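Local coordinates for VAL-1 (Chlorella virus, PDB 3IM0), which probably cleaves acidic polysaccharides such as alginate by beta-elimination, acting as a viral polysaccharide lyase on uronate-containing chains, at residues 87-92 / 119-124; 111-116 / 130-135; 215-220 / 233-238. All coordinates share one frame; numbering follows the deposited sequence.

Contact 1 of 3, residues 87-92 / 119-124. With BDP (beta-D-glucopyranuronic acid), chain B.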
# COMPACT_ATOMS: atom_id res chain seq x y z
N PHE A 87 -10.30 13.47 5.21
CA PHE A 87 -9.56 12.68 4.22
C PHE A 87 -9.08 13.48 3.02
O PHE A 87 -8.33 12.97 2.18
CB PHE A 87 -10.44 11.54 3.69
CG PHE A 87 -10.82 10.53 4.76
CD1 PHE A 87 -9.91 9.52 5.09
CD2 PHE A 87 -12.04 10.61 5.40
CE1 PHE A 87 -10.28 8.62 6.08
CE2 PHE A 87 -12.41 9.69 6.38
CZ PHE A 87 -11.50 8.70 6.70
N ALA A 88 -9.50 14.75 2.92
CA ALA A 88 -9.09 15.59 1.81
C ALA A 88 -9.44 14.89 0.48
O ALA A 88 -10.58 14.44 0.35
CB ALA A 88 -7.63 15.98 1.89
N ARG A 89 -8.49 14.78 -0.44
CA ARG A 89 -8.76 14.11 -1.72
C ARG A 89 -7.93 12.85 -1.87
O ARG A 89 -7.64 12.41 -2.97
CB ARG A 89 -8.54 15.07 -2.90
CG ARG A 89 -9.48 16.27 -2.85
CD ARG A 89 -10.86 15.83 -3.35
NE ARG A 89 -11.85 16.57 -2.58
CZ ARG A 89 -13.16 16.52 -2.84
NH1 ARG A 89 -13.56 15.76 -3.86
NH2 ARG A 89 -13.96 17.23 -2.08
N GLY A 90 -7.58 12.29 -0.71
CA GLY A 90 -6.93 10.97 -0.70
C GLY A 90 -5.48 10.96 -0.26
O GLY A 90 -4.87 11.99 0.02
N GLY A 91 -4.86 9.79 -0.20
CA GLY A 91 -3.44 9.71 0.18
C GLY A 91 -3.04 8.23 0.18
O GLY A 91 -3.89 7.40 -0.15
N LYS A 92 -1.81 7.91 0.51
CA LYS A 92 -1.32 6.54 0.45
C LYS A 92 -1.29 5.87 1.82
O LYS A 92 -1.13 6.49 2.87
CB LYS A 92 0.14 6.50 -0.04
CG LYS A 92 0.33 6.57 -1.56
CD LYS A 92 -0.24 7.87 -2.13
CE LYS A 92 0.14 7.98 -3.59
NZ LYS A 92 -0.24 9.33 -4.14
N TRP A 119 -6.24 5.83 0.15
CA TRP A 119 -7.57 6.32 0.51
C TRP A 119 -7.93 7.44 -0.48
O TRP A 119 -7.11 7.92 -1.26
CB TRP A 119 -7.63 6.79 1.93
CG TRP A 119 -7.17 8.16 2.30
CD1 TRP A 119 -7.89 9.32 2.24
CD2 TRP A 119 -5.87 8.53 2.80
NE1 TRP A 119 -7.14 10.39 2.66
CE2 TRP A 119 -5.88 9.93 3.01
CE3 TRP A 119 -4.71 7.79 3.08
CZ2 TRP A 119 -4.77 10.62 3.50
CZ3 TRP A 119 -3.62 8.49 3.56
CH2 TRP A 119 -3.63 9.88 3.77
N GLN A 120 -9.19 7.82 -0.39
CA GLN A 120 -9.75 8.85 -1.27
C GLN A 120 -10.67 9.77 -0.46
O GLN A 120 -10.87 9.60 0.73
CB GLN A 120 -10.61 8.22 -2.38
CG GLN A 120 -9.84 7.27 -3.27
CD GLN A 120 -9.03 8.00 -4.31
OE1 GLN A 120 -7.89 8.41 -4.05
NE2 GLN A 120 -9.65 8.17 -5.47
N GLU A 121 -11.25 10.75 -1.17
CA GLU A 121 -12.20 11.64 -0.50
C GLU A 121 -13.30 10.85 0.21
O GLU A 121 -13.70 9.78 -0.23
CB GLU A 121 -12.82 12.63 -1.50
CG GLU A 121 -13.91 11.98 -2.37
CD GLU A 121 -13.50 11.98 -3.83
OE1 GLU A 121 -14.39 11.85 -4.70
OE2 GLU A 121 -12.29 12.12 -4.09
N LYS A 122 -13.73 11.41 1.33
CA LYS A 122 -14.74 10.86 2.20
C LYS A 122 -14.51 9.40 2.55
O LYS A 122 -15.46 8.65 2.73
CB LYS A 122 -16.11 11.01 1.52
CG LYS A 122 -16.57 12.46 1.59
CD LYS A 122 -17.39 12.83 0.36
CE LYS A 122 -16.88 14.09 -0.32
NZ LYS A 122 -16.65 13.91 -1.78
N GLY A 123 -13.23 9.02 2.66
CA GLY A 123 -12.97 7.67 3.15
C GLY A 123 -13.07 6.59 2.10
O GLY A 123 -13.19 5.40 2.45
N GLY A 124 -13.00 6.95 0.82
CA GLY A 124 -13.04 5.92 -0.22
C GLY A 124 -11.71 5.16 -0.23
O GLY A 124 -10.74 5.58 0.40
C1 BDP B . 3.00 7.76 -6.22
C2 BDP B . 2.09 8.98 -6.05
C3 BDP B . 2.70 10.18 -5.38
C4 BDP B . 3.69 9.77 -4.29
C5 BDP B . 4.40 8.46 -4.46
C6 BDP B . 5.35 8.08 -3.36
O2 BDP B . 1.47 9.11 -7.33
O3 BDP B . 1.85 11.19 -4.79
O4 BDP B . 4.62 10.84 -4.08
O5 BDP B . 3.67 7.40 -5.03
O6A BDP B . 6.15 8.97 -2.95
O6B BDP B . 5.35 6.92 -2.87
O HOH W 1 -12.74 14.10 1.92
O HOH W 2 -12.20 14.36 -5.74
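The indole of Trp119 lies flat on the backbone of Gly90 and Gly91. Glycine suits both places: a side chain on Gly91 would run into the indole, and one on Gly90, whose bare CA lies over the five-membered ring, would collide with Trp119 O. Outward from CB, the side chain turns between its own backbone N and carbonyl carbon (chi1 82°), which swings the ring back over the opposite strand. Past CG, CD1 meets Phe87 CD1 at 3.5 Å, where the edge of the phenyl ring is directed at the five-membered ring in an offset edge-to-face pair. The next atom, NE1, donates a hydrogen bond to Phe87 O (2.9 Å), nearly in the indole plane and on a carbonyl lone pair. Gly90 N also bonds to that oxygen, closing the type II' turn from Phe87 to Gly90, so two N-H groups fix it. CE2 and CD2 lie over Gly91 N. Farther along, Gly91 CA stands 3.4 Å from the centre of the six-membered ring, only 4° off its normal, a CH-pi contact, and at the far rim CZ3 reaches Lys92 O (3.3 Å). Beneath the ring, Gly91 N bonds to Trp119 O, while the return bond from Trp119 N to Gly91 O is weak.

Phe87 is covered in turn by Gly123, whose CA lies 3.7 Å from the ring centre. Lys92 NZ bonds to Gly222 O and weakly to O3 of the bound glucuronate. Opposite Gln120 the chain places two residues, Gly123 and Gly124, which makes a G1 beta bulge, here packed against a type II' turn at the end of the seven-stranded sheet, with Lys92 leading to the sugar site.

Contact 2 of 3, residues 111-116 / 130-135. With BDP (beta-D-glucopyranuronic acid), chain B.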
# COMPACT_ATOMS: atom_id res chain seq x y z
N THR A 111 11.69 -2.55 -14.87
CA THR A 111 11.85 -3.71 -14.00
C THR A 111 11.04 -3.64 -12.71
O THR A 111 11.03 -4.60 -11.94
CB THR A 111 13.34 -3.86 -13.61
OG1 THR A 111 13.81 -2.58 -13.19
CG2 THR A 111 14.17 -4.28 -14.83
N GLY A 112 10.36 -2.53 -12.44
CA GLY A 112 9.67 -2.43 -11.16
C GLY A 112 8.19 -2.12 -11.38
O GLY A 112 7.85 -1.49 -12.38
N ALA A 113 7.38 -2.59 -10.44
CA ALA A 113 5.95 -2.30 -10.42
C ALA A 113 5.49 -2.17 -8.98
O ALA A 113 6.18 -2.62 -8.05
CB ALA A 113 5.20 -3.39 -11.17
N SER A 114 4.32 -1.54 -8.75
CA SER A 114 3.83 -1.52 -7.38
C SER A 114 2.31 -1.62 -7.32
O SER A 114 1.60 -1.18 -8.23
CB SER A 114 4.28 -0.26 -6.63
OG SER A 114 3.74 0.90 -7.24
N ASN A 115 1.83 -2.22 -6.24
CA ASN A 115 0.41 -2.42 -5.98
C ASN A 115 0.09 -1.88 -4.60
O ASN A 115 0.42 -2.52 -3.60
CB ASN A 115 0.07 -3.91 -6.06
CG ASN A 115 -1.44 -4.13 -6.17
OD1 ASN A 115 -2.18 -3.25 -6.60
ND2 ASN A 115 -1.91 -5.30 -5.79
N ARG A 116 -0.55 -0.70 -4.51
CA ARG A 116 -0.75 -0.05 -3.22
C ARG A 116 -2.19 0.30 -2.95
O ARG A 116 -3.03 0.43 -3.84
CB ARG A 116 0.05 1.27 -3.20
CG ARG A 116 1.55 1.07 -3.13
CD ARG A 116 2.19 2.44 -2.95
NE ARG A 116 2.25 3.13 -4.24
CZ ARG A 116 2.74 4.36 -4.38
NH1 ARG A 116 3.18 5.01 -3.31
NH2 ARG A 116 2.74 4.84 -5.63
N TYR A 130 1.36 1.13 -10.20
CA TYR A 130 2.36 1.64 -11.12
C TYR A 130 2.81 0.43 -11.95
O TYR A 130 3.47 -0.44 -11.35
CB TYR A 130 3.56 2.26 -10.43
CG TYR A 130 3.46 3.74 -10.15
CD1 TYR A 130 2.49 4.25 -9.27
CD2 TYR A 130 4.32 4.64 -10.76
CE1 TYR A 130 2.42 5.63 -9.03
CE2 TYR A 130 4.25 5.99 -10.52
CZ TYR A 130 3.30 6.48 -9.66
OH TYR A 130 3.26 7.85 -9.44
N PRO A 131 2.46 0.29 -13.21
CA PRO A 131 2.91 -0.85 -14.02
C PRO A 131 4.29 -0.59 -14.59
O PRO A 131 4.73 0.57 -14.66
CB PRO A 131 1.86 -0.89 -15.13
CG PRO A 131 1.56 0.57 -15.35
CD PRO A 131 1.59 1.22 -13.98
N PRO A 132 5.01 -1.61 -15.03
CA PRO A 132 6.35 -1.34 -15.59
C PRO A 132 6.33 -0.63 -16.95
O PRO A 132 5.42 -0.82 -17.75
CB PRO A 132 6.95 -2.74 -15.79
CG PRO A 132 6.12 -3.61 -14.90
CD PRO A 132 4.72 -3.04 -15.00
N SER A 133 7.38 0.13 -17.17
CA SER A 133 7.76 0.72 -18.43
C SER A 133 7.94 -0.35 -19.50
O SER A 133 8.49 -1.43 -19.19
CB SER A 133 9.10 1.46 -18.33
OG SER A 133 9.07 2.52 -17.41
N ASP A 134 7.50 -0.04 -20.72
CA ASP A 134 7.81 -0.86 -21.89
C ASP A 134 7.42 -2.31 -21.66
O ASP A 134 8.21 -3.25 -21.79
CB ASP A 134 9.28 -0.78 -22.28
CG ASP A 134 9.61 -1.52 -23.55
OD1 ASP A 134 8.86 -1.35 -24.54
OD2 ASP A 134 10.60 -2.29 -23.64
N LEU A 135 6.15 -2.47 -21.34
CA LEU A 135 5.57 -3.78 -21.10
C LEU A 135 4.08 -3.74 -21.42
O LEU A 135 3.34 -2.90 -20.92
CB LEU A 135 5.77 -4.22 -19.65
CG LEU A 135 5.31 -5.65 -19.31
CD1 LEU A 135 6.09 -6.67 -20.12
CD2 LEU A 135 5.44 -5.90 -17.80
C1 BDP B . 3.00 7.76 -6.22
C2 BDP B . 2.09 8.98 -6.05
C3 BDP B . 2.70 10.18 -5.38
C4 BDP B . 3.69 9.77 -4.29
C5 BDP B . 4.40 8.46 -4.46
C6 BDP B . 5.35 8.08 -3.36
O2 BDP B . 1.47 9.11 -7.33
O3 BDP B . 1.85 11.19 -4.79
O4 BDP B . 4.62 10.84 -4.08
O5 BDP B . 3.67 7.40 -5.03
O6A BDP B . 6.15 8.97 -2.95
O6B BDP B . 5.35 6.92 -2.87
O HOH W 3 7.29 1.19 -12.98
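Tyr130 and Ser114 form an antiparallel hydrogen-bonded pair in the beta hairpin of strands 112-119 and 125-130. Ser114 N donates to Tyr130 O at 2.9 Å, and Tyr130 N returns a bond to Ser114 O at 3.0 Å. Both side chains rise on the same face of the sheet, where the small serine leaves room for the aromatic: Ser114 OG lies 3.5 Å from Tyr130 CB and is itself hydrogen-bonded to Ala103 O. Past the pair, the chain leaves the strand through Pro131 and Pro132. Pro132 packs its CG against Ala113 CB (3.8 Å), and a proline suits the end of the pairing, since it has no N-H to offer Gly112 O, which a water meets instead.

Tyr130 is long enough to carry its hydroxyl to the bound glucuronate, and Tyr106 N, a further partner of that hydroxyl, steadies it. Alongside the ring runs Arg116, bent at its third torsion (chi3 -80°), which brings the edge of its guanidinium to the sugar and NH2 to within 3.5 Å of Tyr130 CE1. Arg116 NH1 bonds to both O6B and O5 of the glucuronate, NH2 bonds to O5 as well, and Tyr130 OH shares a 3.0 Å hydrogen bond with O2.

Contact 3 of 3, residues 215-220 / 233-238. With BDP (beta-D-glucopyranuronic acid), chain B.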
# COMPACT_ATOMS: atom_id res chain seq x y z
N PHE A 215 7.48 -5.28 0.88
CA PHE A 215 6.31 -4.50 1.26
C PHE A 215 6.82 -3.11 1.62
O PHE A 215 7.67 -2.96 2.51
CB PHE A 215 5.63 -5.16 2.45
CG PHE A 215 4.47 -4.38 3.05
CD1 PHE A 215 3.28 -4.29 2.34
CD2 PHE A 215 4.59 -3.77 4.28
CE1 PHE A 215 2.23 -3.58 2.89
CE2 PHE A 215 3.52 -3.07 4.84
CZ PHE A 215 2.33 -3.00 4.13
N ASP A 216 6.32 -2.07 0.94
CA ASP A 216 6.74 -0.72 1.29
C ASP A 216 5.56 0.05 1.88
O ASP A 216 4.53 0.21 1.23
CB ASP A 216 7.28 0.04 0.09
CG ASP A 216 8.70 -0.31 -0.32
OD1 ASP A 216 9.20 0.29 -1.30
OD2 ASP A 216 9.31 -1.17 0.33
N TRP A 217 5.77 0.50 3.11
CA TRP A 217 4.76 1.30 3.79
C TRP A 217 5.18 2.76 3.68
O TRP A 217 6.33 3.07 3.96
CB TRP A 217 4.65 0.92 5.27
CG TRP A 217 3.58 1.71 5.95
CD1 TRP A 217 3.71 2.81 6.75
CD2 TRP A 217 2.18 1.44 5.84
NE1 TRP A 217 2.50 3.24 7.16
CE2 TRP A 217 1.53 2.42 6.61
CE3 TRP A 217 1.44 0.46 5.17
CZ2 TRP A 217 0.13 2.44 6.73
CZ3 TRP A 217 0.06 0.48 5.28
CH2 TRP A 217 -0.57 1.47 6.06
N ASN A 218 4.24 3.63 3.26
CA ASN A 218 4.65 5.04 3.19
C ASN A 218 3.33 5.82 3.16
O ASN A 218 2.77 5.97 2.07
CB ASN A 218 5.51 5.35 1.99
CG ASN A 218 6.14 6.74 2.06
OD1 ASN A 218 5.72 7.53 2.88
ND2 ASN A 218 7.15 6.95 1.24
N THR A 219 2.91 6.28 4.33
CA THR A 219 1.56 6.89 4.38
C THR A 219 1.69 8.41 4.45
O THR A 219 2.48 8.93 5.21
CB THR A 219 0.72 6.32 5.53
OG1 THR A 219 -0.59 6.93 5.55
CG2 THR A 219 1.31 6.60 6.91
N PHE A 220 0.88 9.07 3.62
CA PHE A 220 0.95 10.52 3.55
C PHE A 220 -0.24 11.00 2.71
O PHE A 220 -0.83 10.22 1.96
CB PHE A 220 2.24 10.96 2.87
CG PHE A 220 2.48 10.37 1.49
CD1 PHE A 220 3.15 9.16 1.34
CD2 PHE A 220 2.03 10.99 0.32
CE1 PHE A 220 3.41 8.61 0.10
CE2 PHE A 220 2.31 10.46 -0.92
CZ PHE A 220 3.00 9.25 -1.07
N ALA A 233 -4.16 9.43 12.59
CA ALA A 233 -4.93 8.19 12.44
C ALA A 233 -4.10 7.07 13.09
O ALA A 233 -2.92 7.32 13.31
CB ALA A 233 -5.25 7.88 10.99
N TYR A 234 -4.70 5.93 13.41
CA TYR A 234 -3.92 4.88 14.10
C TYR A 234 -3.89 3.62 13.23
O TYR A 234 -4.95 3.24 12.71
CB TYR A 234 -4.53 4.55 15.45
CG TYR A 234 -4.68 5.74 16.37
CD1 TYR A 234 -3.65 6.11 17.22
CD2 TYR A 234 -5.87 6.47 16.37
CE1 TYR A 234 -3.78 7.20 18.07
CE2 TYR A 234 -5.99 7.56 17.22
CZ TYR A 234 -4.95 7.92 18.06
OH TYR A 234 -5.11 9.00 18.91
N PHE A 235 -2.73 3.01 13.09
CA PHE A 235 -2.57 1.80 12.30
C PHE A 235 -2.16 0.65 13.21
O PHE A 235 -1.35 0.85 14.13
CB PHE A 235 -1.50 1.98 11.21
CG PHE A 235 -1.92 2.97 10.11
CD1 PHE A 235 -2.59 2.51 9.00
CD2 PHE A 235 -1.63 4.32 10.24
CE1 PHE A 235 -2.96 3.37 7.98
CE2 PHE A 235 -2.01 5.20 9.22
CZ PHE A 235 -2.68 4.73 8.10
N THR A 236 -2.73 -0.53 12.91
CA THR A 236 -2.35 -1.65 13.79
C THR A 236 -2.50 -2.98 13.04
O THR A 236 -3.11 -3.07 11.98
CB THR A 236 -3.22 -1.63 15.05
OG1 THR A 236 -2.71 -2.55 16.07
CG2 THR A 236 -4.66 -2.06 14.74
N ASN A 237 -1.93 -4.03 13.62
CA ASN A 237 -2.17 -5.41 13.14
C ASN A 237 -1.79 -5.55 11.69
O ASN A 237 -2.57 -6.01 10.83
CB ASN A 237 -3.62 -5.81 13.42
CG ASN A 237 -3.82 -7.32 13.40
OD1 ASN A 237 -2.90 -8.09 13.70
ND2 ASN A 237 -5.03 -7.73 13.08
N PHE A 238 -0.54 -5.18 11.40
CA PHE A 238 0.04 -5.40 10.09
C PHE A 238 0.31 -6.91 9.94
O PHE A 238 1.00 -7.52 10.75
CB PHE A 238 1.36 -4.64 9.93
CG PHE A 238 1.22 -3.12 9.81
CD1 PHE A 238 1.17 -2.52 8.58
CD2 PHE A 238 1.14 -2.36 10.96
CE1 PHE A 238 1.06 -1.14 8.44
CE2 PHE A 238 1.00 -0.97 10.85
CZ PHE A 238 0.95 -0.40 9.60
C1 BDP B . 3.00 7.76 -6.22
C2 BDP B . 2.09 8.98 -6.05
C3 BDP B . 2.70 10.18 -5.38
C4 BDP B . 3.69 9.77 -4.29
C5 BDP B . 4.40 8.46 -4.46
C6 BDP B . 5.35 8.08 -3.36
O2 BDP B . 1.47 9.11 -7.33
O3 BDP B . 1.85 11.19 -4.79
O4 BDP B . 4.62 10.84 -4.08
O5 BDP B . 3.67 7.40 -5.03
O6A BDP B . 6.15 8.97 -2.95
O6B BDP B . 5.35 6.92 -2.87
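Trp217 meets both Phe235 and Phe238 of the facing strand, each in a different way. Its own edge points into the face of Phe235, with CZ2 3.5 Å from Phe235 CE1. The edge of Phe238 instead comes down on a face of the indole, the planes at 89° and CE1 3.7 Å from Trp217 CE3. Two T-shaped pairs thus share one six-membered ring, a use that suits the broad indole. CG is anti to the backbone N (chi1 -178°), which extends the ring straight across the interior. Phe215 touches Phe238 more loosely. Thr219 packs beside Phe235, its hydroxyl bonded to Tyr44 OH and to Lys92 O, so a polar atom is accommodated in an apolar core.

Asn237 takes a left-handed backbone conformation that upsets the usual alternation, letting both Phe235 and Phe238 face inward although three residues apart. Phe220 points to the other side of its sheet, with CZ 3.3 Å from C4 of the bound glucuronate. Phe59, Phe61 and Trp77 extend the cluster. The short strand segments run nearly antiparallel (165°) with axes 11.1 Å apart, in the two facing sheets of a beta sandwich: 212-221 lies between 59-63 and 91-99, while 231-241 pairs with 37-44 and 72-80.

Overall arrangement
All three contacts touch the bound glucuronate and reach the seven-stranded sheet, where strands 212-221, 91-99, 112-119 and 125-130 lie side by side. Contacts 1 and 2 sit at opposite ends of one hairpin, their centres about 23 Å apart: the loop of contact 1 joins the two strands that contact 2 pairs. They meet where Lys92 CG packs 3.7 Å from Arg116 NH1, beside the sugar. Contact 3, centred about 15 Å from contact 1, ties this sheet to the opposite one, and Lys92 N is 2.9 Å from Phe220 O. Contacts 2 and 3 do not touch, but the sugar, also bonded by Tyr106 and Tyr128, bridges them.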